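Inositol dehydrogenase (Lactobacillus casei, PDB 4MKX) probably oxidises scyllo-inositol with NAD as cofactor, as a sugar-alcohol dehydrogenase of the Gfo/Idh/MocA family. Local coordinates at residues A[85-90]-A[108-113]; A[139-144]-A[196-201]; A[145-150]-A[272-277]; A[171-176]-A[252-257]. All blocks are in the same frame, centred on the assembly; numbering follows the deposited sequence.

How the interactions relate
Interaction 1 lies in the core of the Rossmann domain, where parallel strand pairing and stacked phenylalanines do the work. Interaction 2, also buried, ties the loop after strand 135-137 to helix 197-207, and its chemistry is largely ionic, with aromatic contacts beside the salt bridges. The two touch: Pro112 and Lys111 of interaction 1 pack on Ile197 and His198 of interaction 2. Segment 145-150 of interaction 3 directly follows segment 139-144, Tyr147 packing on Arg141, and its contact is purely apolar between helix and sheet. It shares the large mixed sheet with interaction 4, the least buried of the four, where backbone bonds dominate. Interactions 3 and 4 border other subunits; none touches 1 or 2.

Interaction 1: residues A[85-90]-A[108-113]; sequences FIVSPS and FSEKPI
Phe85 lies over one face of the Phe108 ring in an offset stack, the planes 15° apart and the ring centroids separated by 4.2 Å. The slip carries Phe108 CD1 over the rim of Phe85, 3.4 Å from CD2, and leaves Phe108 CB above the same ring in a CH-pi contact. His32 meets both rings edge-to-face; with an alanine in place of Phe85, Phe108 would probably lose its stacking partner and gain freedom to turn. Next, Ile86 makes the backbone pairing: its N gives a 2.8 Å bond to Phe108 O, and its O takes Glu110 N at 3.0 Å, nearly straight at 178°. Such parallel pairing joins the two strands of the beta-alpha-beta unit 83-86, 93-102, 106-109 of the Rossmann fold, and the Ile86 side chain points to the sheet face covered by helix 93-102. Val87 has CG1 anti to its backbone N (chi1 -154°), which sets that methyl alongside Glu110 CG at 3.8 Å. Glu110 bends at chi2, and its OE2 is bonded to His32 NE2. Ser90 closes the contact with CB 3.7 Å from CD of Pro112, the proline that follows a cis peptide bond.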
# COMPACT_ATOMS: atom_id res chain seq x y z
N PHE A 85 7.78 4.51 39.70
CA PHE A 85 6.90 4.39 38.53
C PHE A 85 5.54 4.05 39.08
O PHE A 85 5.36 3.02 39.73
CB PHE A 85 7.36 3.24 37.63
CG PHE A 85 8.12 3.69 36.41
CD1 PHE A 85 9.33 4.35 36.55
CD2 PHE A 85 7.63 3.42 35.14
CE1 PHE A 85 10.04 4.76 35.43
CE2 PHE A 85 8.33 3.84 34.02
CZ PHE A 85 9.54 4.51 34.17
N ILE A 86 4.57 4.92 38.81
CA ILE A 86 3.23 4.71 39.31
C ILE A 86 2.36 4.12 38.21
O ILE A 86 2.03 4.79 37.23
CB ILE A 86 2.64 6.01 39.85
CG1 ILE A 86 3.44 6.43 41.09
CG2 ILE A 86 1.16 5.84 40.21
CD1 ILE A 86 3.24 7.88 41.48
N VAL A 87 2.02 2.84 38.36
CA VAL A 87 1.24 2.13 37.36
C VAL A 87 0.03 1.46 38.03
O VAL A 87 -0.44 0.41 37.60
CB VAL A 87 2.11 1.12 36.57
CG1 VAL A 87 1.52 0.87 35.19
CG2 VAL A 87 3.53 1.63 36.42
N SER A 88 -0.45 2.08 39.11
CA SER A 88 -1.63 1.65 39.84
C SER A 88 -2.89 2.08 39.11
O SER A 88 -2.82 2.83 38.14
CB SER A 88 -1.60 2.29 41.23
OG SER A 88 -1.34 3.69 41.13
N PRO A 89 -4.06 1.61 39.57
CA PRO A 89 -5.29 2.12 38.94
C PRO A 89 -5.41 3.63 39.09
O PRO A 89 -4.87 4.21 40.03
CB PRO A 89 -6.39 1.41 39.73
CG PRO A 89 -5.76 0.14 40.19
CD PRO A 89 -4.34 0.48 40.49
N SER A 90 -6.12 4.27 38.16
CA SER A 90 -6.11 5.72 38.03
C SER A 90 -6.56 6.45 39.29
O SER A 90 -6.15 7.59 39.53
CB SER A 90 -7.04 6.13 36.89
OG SER A 90 -8.29 5.50 37.05
N PHE A 108 7.50 9.08 37.75
CA PHE A 108 6.85 8.79 36.48
C PHE A 108 5.46 8.27 36.82
O PHE A 108 5.32 7.32 37.60
CB PHE A 108 7.63 7.72 35.72
CG PHE A 108 6.97 7.29 34.42
CD1 PHE A 108 5.95 6.33 34.43
CD2 PHE A 108 7.38 7.82 33.21
CE1 PHE A 108 5.34 5.92 33.24
CE2 PHE A 108 6.78 7.41 32.01
CZ PHE A 108 5.75 6.46 32.04
N SER A 109 4.43 8.85 36.21
CA SER A 109 3.09 8.33 36.44
C SER A 109 2.45 7.96 35.12
O SER A 109 2.54 8.72 34.17
CB SER A 109 2.23 9.39 37.14
OG SER A 109 0.91 8.94 37.30
N GLU A 110 1.79 6.81 35.07
CA GLU A 110 0.93 6.53 33.93
C GLU A 110 -0.23 7.50 33.85
O GLU A 110 -0.60 8.14 34.84
CB GLU A 110 0.39 5.10 33.97
CG GLU A 110 1.30 4.10 33.27
CD GLU A 110 1.48 4.42 31.79
OE1 GLU A 110 0.59 5.08 31.20
OE2 GLU A 110 2.51 4.02 31.21
N LYS A 111 -0.80 7.61 32.65
CA LYS A 111 -2.04 8.36 32.48
C LYS A 111 -3.21 7.60 33.11
O LYS A 111 -3.13 6.39 33.33
CB LYS A 111 -2.30 8.59 30.98
CG LYS A 111 -2.54 7.32 30.15
CD LYS A 111 -4.03 6.94 30.09
CE LYS A 111 -4.24 5.55 29.50
NZ LYS A 111 -5.67 5.12 29.58
N PRO A 112 -4.30 8.32 33.43
CA PRO A 112 -4.42 9.78 33.46
C PRO A 112 -3.78 10.25 34.74
O PRO A 112 -3.49 9.42 35.61
CB PRO A 112 -5.93 10.00 33.55
CG PRO A 112 -6.45 8.81 34.26
CD PRO A 112 -5.54 7.65 33.86
N ILE A 113 -3.56 11.55 34.88
CA ILE A 113 -2.96 12.02 36.13
C ILE A 113 -3.90 11.78 37.31
O ILE A 113 -3.46 11.46 38.42
CB ILE A 113 -2.53 13.51 36.02
CG1 ILE A 113 -1.66 13.92 37.21
CG2 ILE A 113 -3.75 14.45 35.87
CD1 ILE A 113 -0.96 15.24 37.00

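Interaction 2: residues A[139-144]-A[196-201]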
# COMPACT_ATOMS: atom_id res chain seq x y z
N PHE A 139 2.51 9.71 28.49
CA PHE A 139 1.97 9.89 27.14
C PHE A 139 2.97 9.34 26.11
O PHE A 139 3.74 10.10 25.50
CB PHE A 139 1.65 11.36 26.89
CG PHE A 139 0.45 11.86 27.67
CD1 PHE A 139 -0.74 11.17 27.62
CD2 PHE A 139 0.55 12.98 28.48
CE1 PHE A 139 -1.85 11.60 28.34
CE2 PHE A 139 -0.55 13.43 29.20
CZ PHE A 139 -1.75 12.73 29.14
N MET A 140 2.98 8.02 25.93
CA MET A 140 4.06 7.38 25.20
C MET A 140 4.07 7.67 23.71
O MET A 140 5.11 7.52 23.06
CB MET A 140 4.10 5.87 25.46
CG MET A 140 3.06 5.04 24.70
SD MET A 140 1.38 5.33 25.28
CE MET A 140 0.47 4.13 24.32
N ARG A 141 2.96 8.12 23.15
CA ARG A 141 2.94 8.39 21.71
C ARG A 141 3.91 9.52 21.36
O ARG A 141 4.45 9.56 20.26
CB ARG A 141 1.54 8.72 21.23
CG ARG A 141 0.58 7.56 21.40
CD ARG A 141 -0.69 7.84 20.65
NE ARG A 141 -1.74 6.91 21.04
CZ ARG A 141 -3.00 7.01 20.63
NH1 ARG A 141 -3.35 7.99 19.81
NH2 ARG A 141 -3.90 6.14 21.07
N ARG A 142 4.19 10.39 22.32
CA ARG A 142 5.19 11.43 22.08
C ARG A 142 6.58 10.86 21.86
O ARG A 142 7.46 11.56 21.36
CB ARG A 142 5.22 12.43 23.23
CG ARG A 142 3.91 13.18 23.42
CD ARG A 142 4.17 14.37 24.29
NE ARG A 142 2.95 15.04 24.71
CZ ARG A 142 2.93 16.28 25.17
NH1 ARG A 142 4.07 16.95 25.25
NH2 ARG A 142 1.79 16.85 25.53
N PHE A 143 6.80 9.60 22.24
CA PHE A 143 8.10 8.96 22.05
C PHE A 143 8.14 7.94 20.93
O PHE A 143 9.17 7.35 20.65
CB PHE A 143 8.56 8.31 23.35
CG PHE A 143 8.84 9.31 24.42
CD1 PHE A 143 7.83 9.76 25.25
CD2 PHE A 143 10.12 9.84 24.57
CE1 PHE A 143 8.08 10.69 26.23
CE2 PHE A 143 10.37 10.78 25.55
CZ PHE A 143 9.35 11.20 26.37
N ASP A 144 7.01 7.76 20.26
CA ASP A 144 6.92 6.78 19.19
C ASP A 144 7.60 7.33 17.94
O ASP A 144 7.40 8.49 17.59
CB ASP A 144 5.44 6.51 18.88
CG ASP A 144 5.25 5.60 17.70
OD1 ASP A 144 5.52 4.39 17.82
OD2 ASP A 144 4.83 6.08 16.64
N SER A 196 -9.40 7.66 24.79
CA SER A 196 -9.13 8.85 23.99
C SER A 196 -8.15 9.84 24.60
O SER A 196 -7.83 10.84 23.97
CB SER A 196 -10.43 9.58 23.68
OG SER A 196 -11.35 8.71 23.04
N ILE A 197 -7.70 9.58 25.83
CA ILE A 197 -6.77 10.50 26.47
C ILE A 197 -5.49 10.69 25.66
O ILE A 197 -5.01 11.81 25.54
CB ILE A 197 -6.45 10.09 27.93
CG1 ILE A 197 -7.68 10.30 28.81
CG2 ILE A 197 -5.32 10.94 28.49
CD1 ILE A 197 -7.37 10.41 30.30
N HIS A 198 -4.96 9.61 25.08
CA HIS A 198 -3.76 9.75 24.27
C HIS A 198 -4.04 10.56 23.01
O HIS A 198 -3.16 11.29 22.53
CB HIS A 198 -3.20 8.40 23.87
CG HIS A 198 -2.63 7.60 25.00
ND1 HIS A 198 -1.55 8.02 25.74
CD2 HIS A 198 -2.99 6.40 25.51
CE1 HIS A 198 -1.27 7.12 26.66
NE2 HIS A 198 -2.12 6.12 26.53
N ASP A 199 -5.24 10.43 22.47
CA ASP A 199 -5.62 11.20 21.28
C ASP A 199 -5.75 12.68 21.60
O ASP A 199 -5.31 13.53 20.83
CB ASP A 199 -6.92 10.65 20.70
CG ASP A 199 -6.77 9.25 20.15
OD1 ASP A 199 -5.87 9.03 19.31
OD2 ASP A 199 -7.54 8.36 20.57
N ILE A 200 -6.36 12.99 22.75
CA ILE A 200 -6.44 14.37 23.21
C ILE A 200 -5.04 14.96 23.35
O ILE A 200 -4.76 16.05 22.85
CB ILE A 200 -7.23 14.47 24.52
CG1 ILE A 200 -8.72 14.20 24.24
CG2 ILE A 200 -7.08 15.85 25.14
CD1 ILE A 200 -9.49 13.79 25.46
N ASP A 201 -4.13 14.22 23.98
CA ASP A 201 -2.78 14.71 24.11
C ASP A 201 -2.08 14.92 22.76
O ASP A 201 -1.36 15.91 22.56
CB ASP A 201 -1.96 13.77 24.98
CG ASP A 201 -0.59 14.31 25.26
OD1 ASP A 201 -0.49 15.32 26.00
OD2 ASP A 201 0.39 13.75 24.72
O HOH W 1 0.51 9.32 24.27
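Asp199 OD1 is held by two partners, Arg141 NH1 at 2.8 Å and Ser167 OG. The arginine comes from above the carboxylate plane, and the two flat groups are steeply turned against each other, 71° apart. Ser169 OG links the same pair, bonding both Asp199 OD2 and Arg141 NH2. One face of the Arg141 guanidinium lies against His198 CB, 3.5 Å from NE. Arg142 meets Asp201 differently, side-on and nearly coplanar: NE reaches the syn lone pair of OD2 at 2.9 Å, and NH2 reaches OD1 at 2.8 Å. With its CG anti to the backbone N (chi1 -174°), Asp201 stacks its carboxylate over one face of the Phe139 ring. A leucine at Arg142 would probably leave the Asp201 carboxylate without its paired charge and less firmly held against that ring. Ile197 CG2 touches Phe139 at the ring edge, 3.5 Å from CE1, and Met140 CE lies over the His198 ring. A water bridges Arg141 N, 2.9 Å away, and His198 ND1. Here the 3-10 turn after Rossmann strand 135-137 meets the start of helix 197-207 in the C-terminal domain, and each of two buried helix aspartates is matched by a turn arginine, so the charges probably balance.

Interaction 3: residues A[145-150]-A[272-277]; sequences DSYRYA and LRIAQV
Ile274 meets Tyr147 at about a right angle, and its two branches touch different parts of the ring. CG2 stands over the centre of one face, 4.0 Å from the centroid and 12° off the ring normal, a clear CH-pi contact. CD1, at the end of the other branch, lies under the same face nearer the rim, 3.7 Å from CD1 of Tyr147. The first torsion of Ile274 (chi1 -57°) sets this fork: CG2 is anti to the backbone N, while CG1 is anti to the carbonyl carbon and carries CD1 on to Ala150 CB, also 3.7 Å away. Ser146 CB touches CG2 at 4.0 Å, so Ile274 packs among three residues of the helix. Further along, Leu272 CD1 reaches Ala150 CB at 3.8 Å. No hydrogen bond joins the segments; the polar ends look to other partners, Tyr147 OH to Thr263 and Ser146 OG to Leu282 N of the second subunit. The helix segment 145-150 runs nearly antiparallel to strand 272-274, at 162°, with 9.1 Å between the axes. It packs along the outermost strand that this chain contributes to the mixed sheet of the C-terminal domain, a sheet that continues antiparallel into the second subunit, while Tyr147 also packs on helix 197-207 beside it.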
# COMPACT_ATOMS: atom_id res chain seq x y z
N ASP A 145 8.40 6.49 17.27
CA ASP A 145 9.17 6.93 16.12
C ASP A 145 8.31 7.52 15.01
O ASP A 145 8.68 8.52 14.43
CB ASP A 145 10.03 5.79 15.56
CG ASP A 145 11.27 5.53 16.40
OD1 ASP A 145 11.69 6.41 17.19
OD2 ASP A 145 11.84 4.43 16.25
N SER A 146 7.15 6.91 14.74
CA SER A 146 6.32 7.42 13.64
C SER A 146 5.66 8.76 14.00
O SER A 146 5.60 9.68 13.18
CB SER A 146 5.29 6.38 13.17
OG SER A 146 5.95 5.25 12.62
N TYR A 147 5.16 8.88 15.22
CA TYR A 147 4.59 10.14 15.68
C TYR A 147 5.65 11.24 15.70
O TYR A 147 5.35 12.38 15.31
CB TYR A 147 3.96 10.01 17.08
CG TYR A 147 2.54 9.48 17.02
CD1 TYR A 147 1.46 10.32 16.78
CD2 TYR A 147 2.28 8.12 17.17
CE1 TYR A 147 0.17 9.83 16.71
CE2 TYR A 147 1.00 7.62 17.08
CZ TYR A 147 -0.06 8.48 16.86
OH TYR A 147 -1.35 7.98 16.79
N ARG A 148 6.86 10.92 16.13
CA ARG A 148 7.95 11.90 16.16
C ARG A 148 8.34 12.35 14.76
O ARG A 148 8.61 13.53 14.55
CB ARG A 148 9.17 11.37 16.92
CG ARG A 148 8.98 11.43 18.43
CD ARG A 148 10.28 11.13 19.21
NE ARG A 148 10.80 9.79 18.95
CZ ARG A 148 11.54 9.07 19.80
NH1 ARG A 148 11.86 9.55 21.00
NH2 ARG A 148 11.95 7.86 19.45
N TYR A 149 8.34 11.42 13.81
CA TYR A 149 8.66 11.75 12.43
C TYR A 149 7.63 12.73 11.87
O TYR A 149 7.98 13.69 11.18
CB TYR A 149 8.74 10.47 11.56
CG TYR A 149 9.08 10.72 10.11
CD1 TYR A 149 10.41 10.79 9.69
CD2 TYR A 149 8.08 10.88 9.16
CE1 TYR A 149 10.72 11.03 8.35
CE2 TYR A 149 8.38 11.11 7.83
CZ TYR A 149 9.70 11.18 7.43
OH TYR A 149 10.00 11.41 6.11
N ALA A 150 6.35 12.49 12.16
CA ALA A 150 5.29 13.39 11.70
C ALA A 150 5.38 14.75 12.37
O ALA A 150 5.14 15.77 11.74
CB ALA A 150 3.92 12.77 11.95
N LEU A 272 -0.99 14.17 6.24
CA LEU A 272 -0.27 12.94 6.52
C LEU A 272 -1.10 12.04 7.41
O LEU A 272 -2.02 12.51 8.10
CB LEU A 272 1.10 13.23 7.12
CG LEU A 272 1.15 14.05 8.39
CD1 LEU A 272 0.99 13.13 9.59
CD2 LEU A 272 2.47 14.84 8.51
N ARG A 273 -0.81 10.75 7.34
CA ARG A 273 -1.44 9.78 8.22
C ARG A 273 -0.37 8.96 8.90
O ARG A 273 0.60 8.55 8.29
CB ARG A 273 -2.40 8.87 7.43
CG ARG A 273 -3.62 9.61 6.95
CD ARG A 273 -4.54 8.72 6.14
NE ARG A 273 -5.80 9.41 5.87
CZ ARG A 273 -6.66 9.06 4.92
NH1 ARG A 273 -6.38 8.05 4.12
NH2 ARG A 273 -7.78 9.75 4.77
N ILE A 274 -0.56 8.76 10.19
CA ILE A 274 0.30 7.90 10.96
C ILE A 274 -0.47 6.60 11.17
O ILE A 274 -1.53 6.61 11.80
CB ILE A 274 0.62 8.55 12.30
CG1 ILE A 274 1.25 9.92 12.04
CG2 ILE A 274 1.53 7.66 13.13
CD1 ILE A 274 0.98 10.93 13.13
N ALA A 275 0.05 5.52 10.60
CA ALA A 275 -0.56 4.19 10.65
C ALA A 275 -1.99 4.17 10.11
O ALA A 275 -2.91 3.70 10.78
CB ALA A 275 -0.49 3.59 12.05
N GLN A 276 -2.13 4.68 8.90
CA GLN A 276 -3.35 4.56 8.10
C GLN A 276 -3.94 3.16 8.26
O GLN A 276 -5.15 3.00 8.45
CB GLN A 276 -2.97 4.83 6.65
CG GLN A 276 -4.06 4.69 5.65
CD GLN A 276 -3.65 5.28 4.33
OE1 GLN A 276 -4.08 6.37 3.98
NE2 GLN A 276 -2.83 4.56 3.57
N VAL A 277 -3.07 2.15 8.19
CA VAL A 277 -3.44 0.81 8.63
C VAL A 277 -2.34 0.30 9.56
O VAL A 277 -1.17 0.68 9.42
CB VAL A 277 -3.66 -0.14 7.45
CG1 VAL A 277 -4.89 0.28 6.63
CG2 VAL A 277 -2.42 -0.18 6.58

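Interaction 4: residues A[171-176]-A[252-257]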
# COMPACT_ATOMS: atom_id res chain seq x y z
N ASP A 171 -9.62 -0.64 20.33
CA ASP A 171 -9.06 -1.87 20.89
C ASP A 171 -9.60 -3.06 20.13
O ASP A 171 -10.70 -3.00 19.56
CB ASP A 171 -9.44 -2.01 22.37
CG ASP A 171 -8.38 -1.46 23.31
OD1 ASP A 171 -7.24 -1.20 22.87
OD2 ASP A 171 -8.68 -1.31 24.51
N PRO A 172 -8.84 -4.16 20.11
CA PRO A 172 -9.25 -5.35 19.36
C PRO A 172 -10.47 -6.04 19.96
O PRO A 172 -10.64 -6.07 21.18
CB PRO A 172 -8.03 -6.27 19.48
CG PRO A 172 -7.32 -5.81 20.70
CD PRO A 172 -7.52 -4.33 20.75
N ALA A 173 -11.29 -6.61 19.08
CA ALA A 173 -12.49 -7.34 19.46
C ALA A 173 -12.16 -8.47 20.43
O ALA A 173 -12.99 -8.86 21.24
CB ALA A 173 -13.18 -7.89 18.22
N ALA A 174 -10.93 -8.99 20.33
CA ALA A 174 -10.45 -10.07 21.19
C ALA A 174 -10.56 -9.77 22.68
O ALA A 174 -10.50 -10.68 23.50
CB ALA A 174 -9.01 -10.44 20.83
N GLY A 175 -10.70 -8.49 23.04
CA GLY A 175 -10.80 -8.12 24.44
C GLY A 175 -12.21 -7.76 24.89
O GLY A 175 -12.42 -7.43 26.06
N MET A 176 -13.17 -7.82 23.97
CA MET A 176 -14.55 -7.44 24.28
C MET A 176 -15.21 -8.30 25.36
O MET A 176 -15.89 -7.78 26.25
CB MET A 176 -15.42 -7.46 23.02
CG MET A 176 -15.46 -6.17 22.24
SD MET A 176 -15.83 -4.74 23.27
CE MET A 176 -17.36 -5.23 24.07
N GLY A 252 -13.08 2.98 20.33
CA GLY A 252 -13.86 1.78 20.28
C GLY A 252 -13.15 0.64 20.95
O GLY A 252 -11.97 0.73 21.29
N ARG A 253 -13.90 -0.44 21.15
CA ARG A 253 -13.36 -1.61 21.80
C ARG A 253 -13.56 -2.85 20.95
O ARG A 253 -13.31 -3.97 21.40
CB ARG A 253 -14.04 -1.79 23.15
CG ARG A 253 -14.04 -0.54 24.00
CD ARG A 253 -14.66 -0.81 25.36
NE ARG A 253 -14.53 0.33 26.27
CZ ARG A 253 -13.43 0.61 26.96
NH1 ARG A 253 -12.35 -0.15 26.84
NH2 ARG A 253 -13.42 1.66 27.77
N ASN A 254 -14.00 -2.66 19.70
CA ASN A 254 -14.39 -3.80 18.88
C ASN A 254 -13.83 -3.81 17.45
O ASN A 254 -14.58 -3.98 16.49
CB ASN A 254 -15.92 -3.88 18.84
CG ASN A 254 -16.42 -5.24 18.38
OD1 ASN A 254 -15.81 -6.27 18.67
ND2 ASN A 254 -17.55 -5.25 17.67
N ALA A 255 -12.52 -3.63 17.30
CA ALA A 255 -11.90 -3.70 15.98
C ALA A 255 -11.60 -5.14 15.60
O ALA A 255 -10.89 -5.84 16.32
CB ALA A 255 -10.61 -2.87 15.92
N ALA A 256 -12.13 -5.59 14.47
CA ALA A 256 -11.93 -6.98 14.08
C ALA A 256 -10.51 -7.26 13.60
O ALA A 256 -10.02 -8.40 13.70
CB ALA A 256 -12.95 -7.38 13.03
N HIS A 257 -9.83 -6.24 13.07
CA HIS A 257 -8.56 -6.47 12.39
C HIS A 257 -7.32 -6.35 13.27
O HIS A 257 -6.21 -6.60 12.80
CB HIS A 257 -8.44 -5.57 11.15
CG HIS A 257 -8.53 -4.11 11.47
ND1 HIS A 257 -9.71 -3.49 11.84
CD2 HIS A 257 -7.58 -3.14 11.48
CE1 HIS A 257 -9.49 -2.21 12.06
NE2 HIS A 257 -8.21 -1.96 11.84
O HOH W 2 -9.54 -8.81 17.49
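In the mixed sheet of the C-terminal domain, strand 162-172 runs parallel to strand 246-252, and here, at their ends, Asp171 and Pro172 pair with Gly252 and Ala255. Asp171 N bonds to Gly252 O at 2.9 Å. Its own O then receives Ala255 N at 3.0 Å, one residue later than regular parallel pairing would have it, where segment 252-257 turns a corner at Arg253. Beyond that corner Ala173 N bonds to Ala255 O at 2.9 Å, and Pro172 CA adds a C-H...O contact to the same oxygen. The pairing thus carries on past the sheet proper, with the short strand 254-255 as partner, while residues 173-175 curl into a 3-10 turn. That turn brings Met176 back over the corner. Its chain, bent at chi2 and chi3 (-51° and -54°), crosses the Arg253 side chain at about a right angle and lays SD 3.5 Å from Arg253 CB. Asn254 turns CG anti to its backbone N (chi1 -162°), which brings OD1 to the methyl of Ala173, 3.1 Å from CB, and near Met176 CG. The guanidinium of Arg253 reaches past this contact to a salt bridge with Asp194; Asp171 OD2 stays 4.5 Å from its NH1, beyond salt-bridge range. A water accepts a hydrogen bond from Ala174 N at 3.2 Å and gives a weak one to Ala255 O. Asn254 packs on Thr268 of the third subunit, and Ala256 on Glu288 of the fourth.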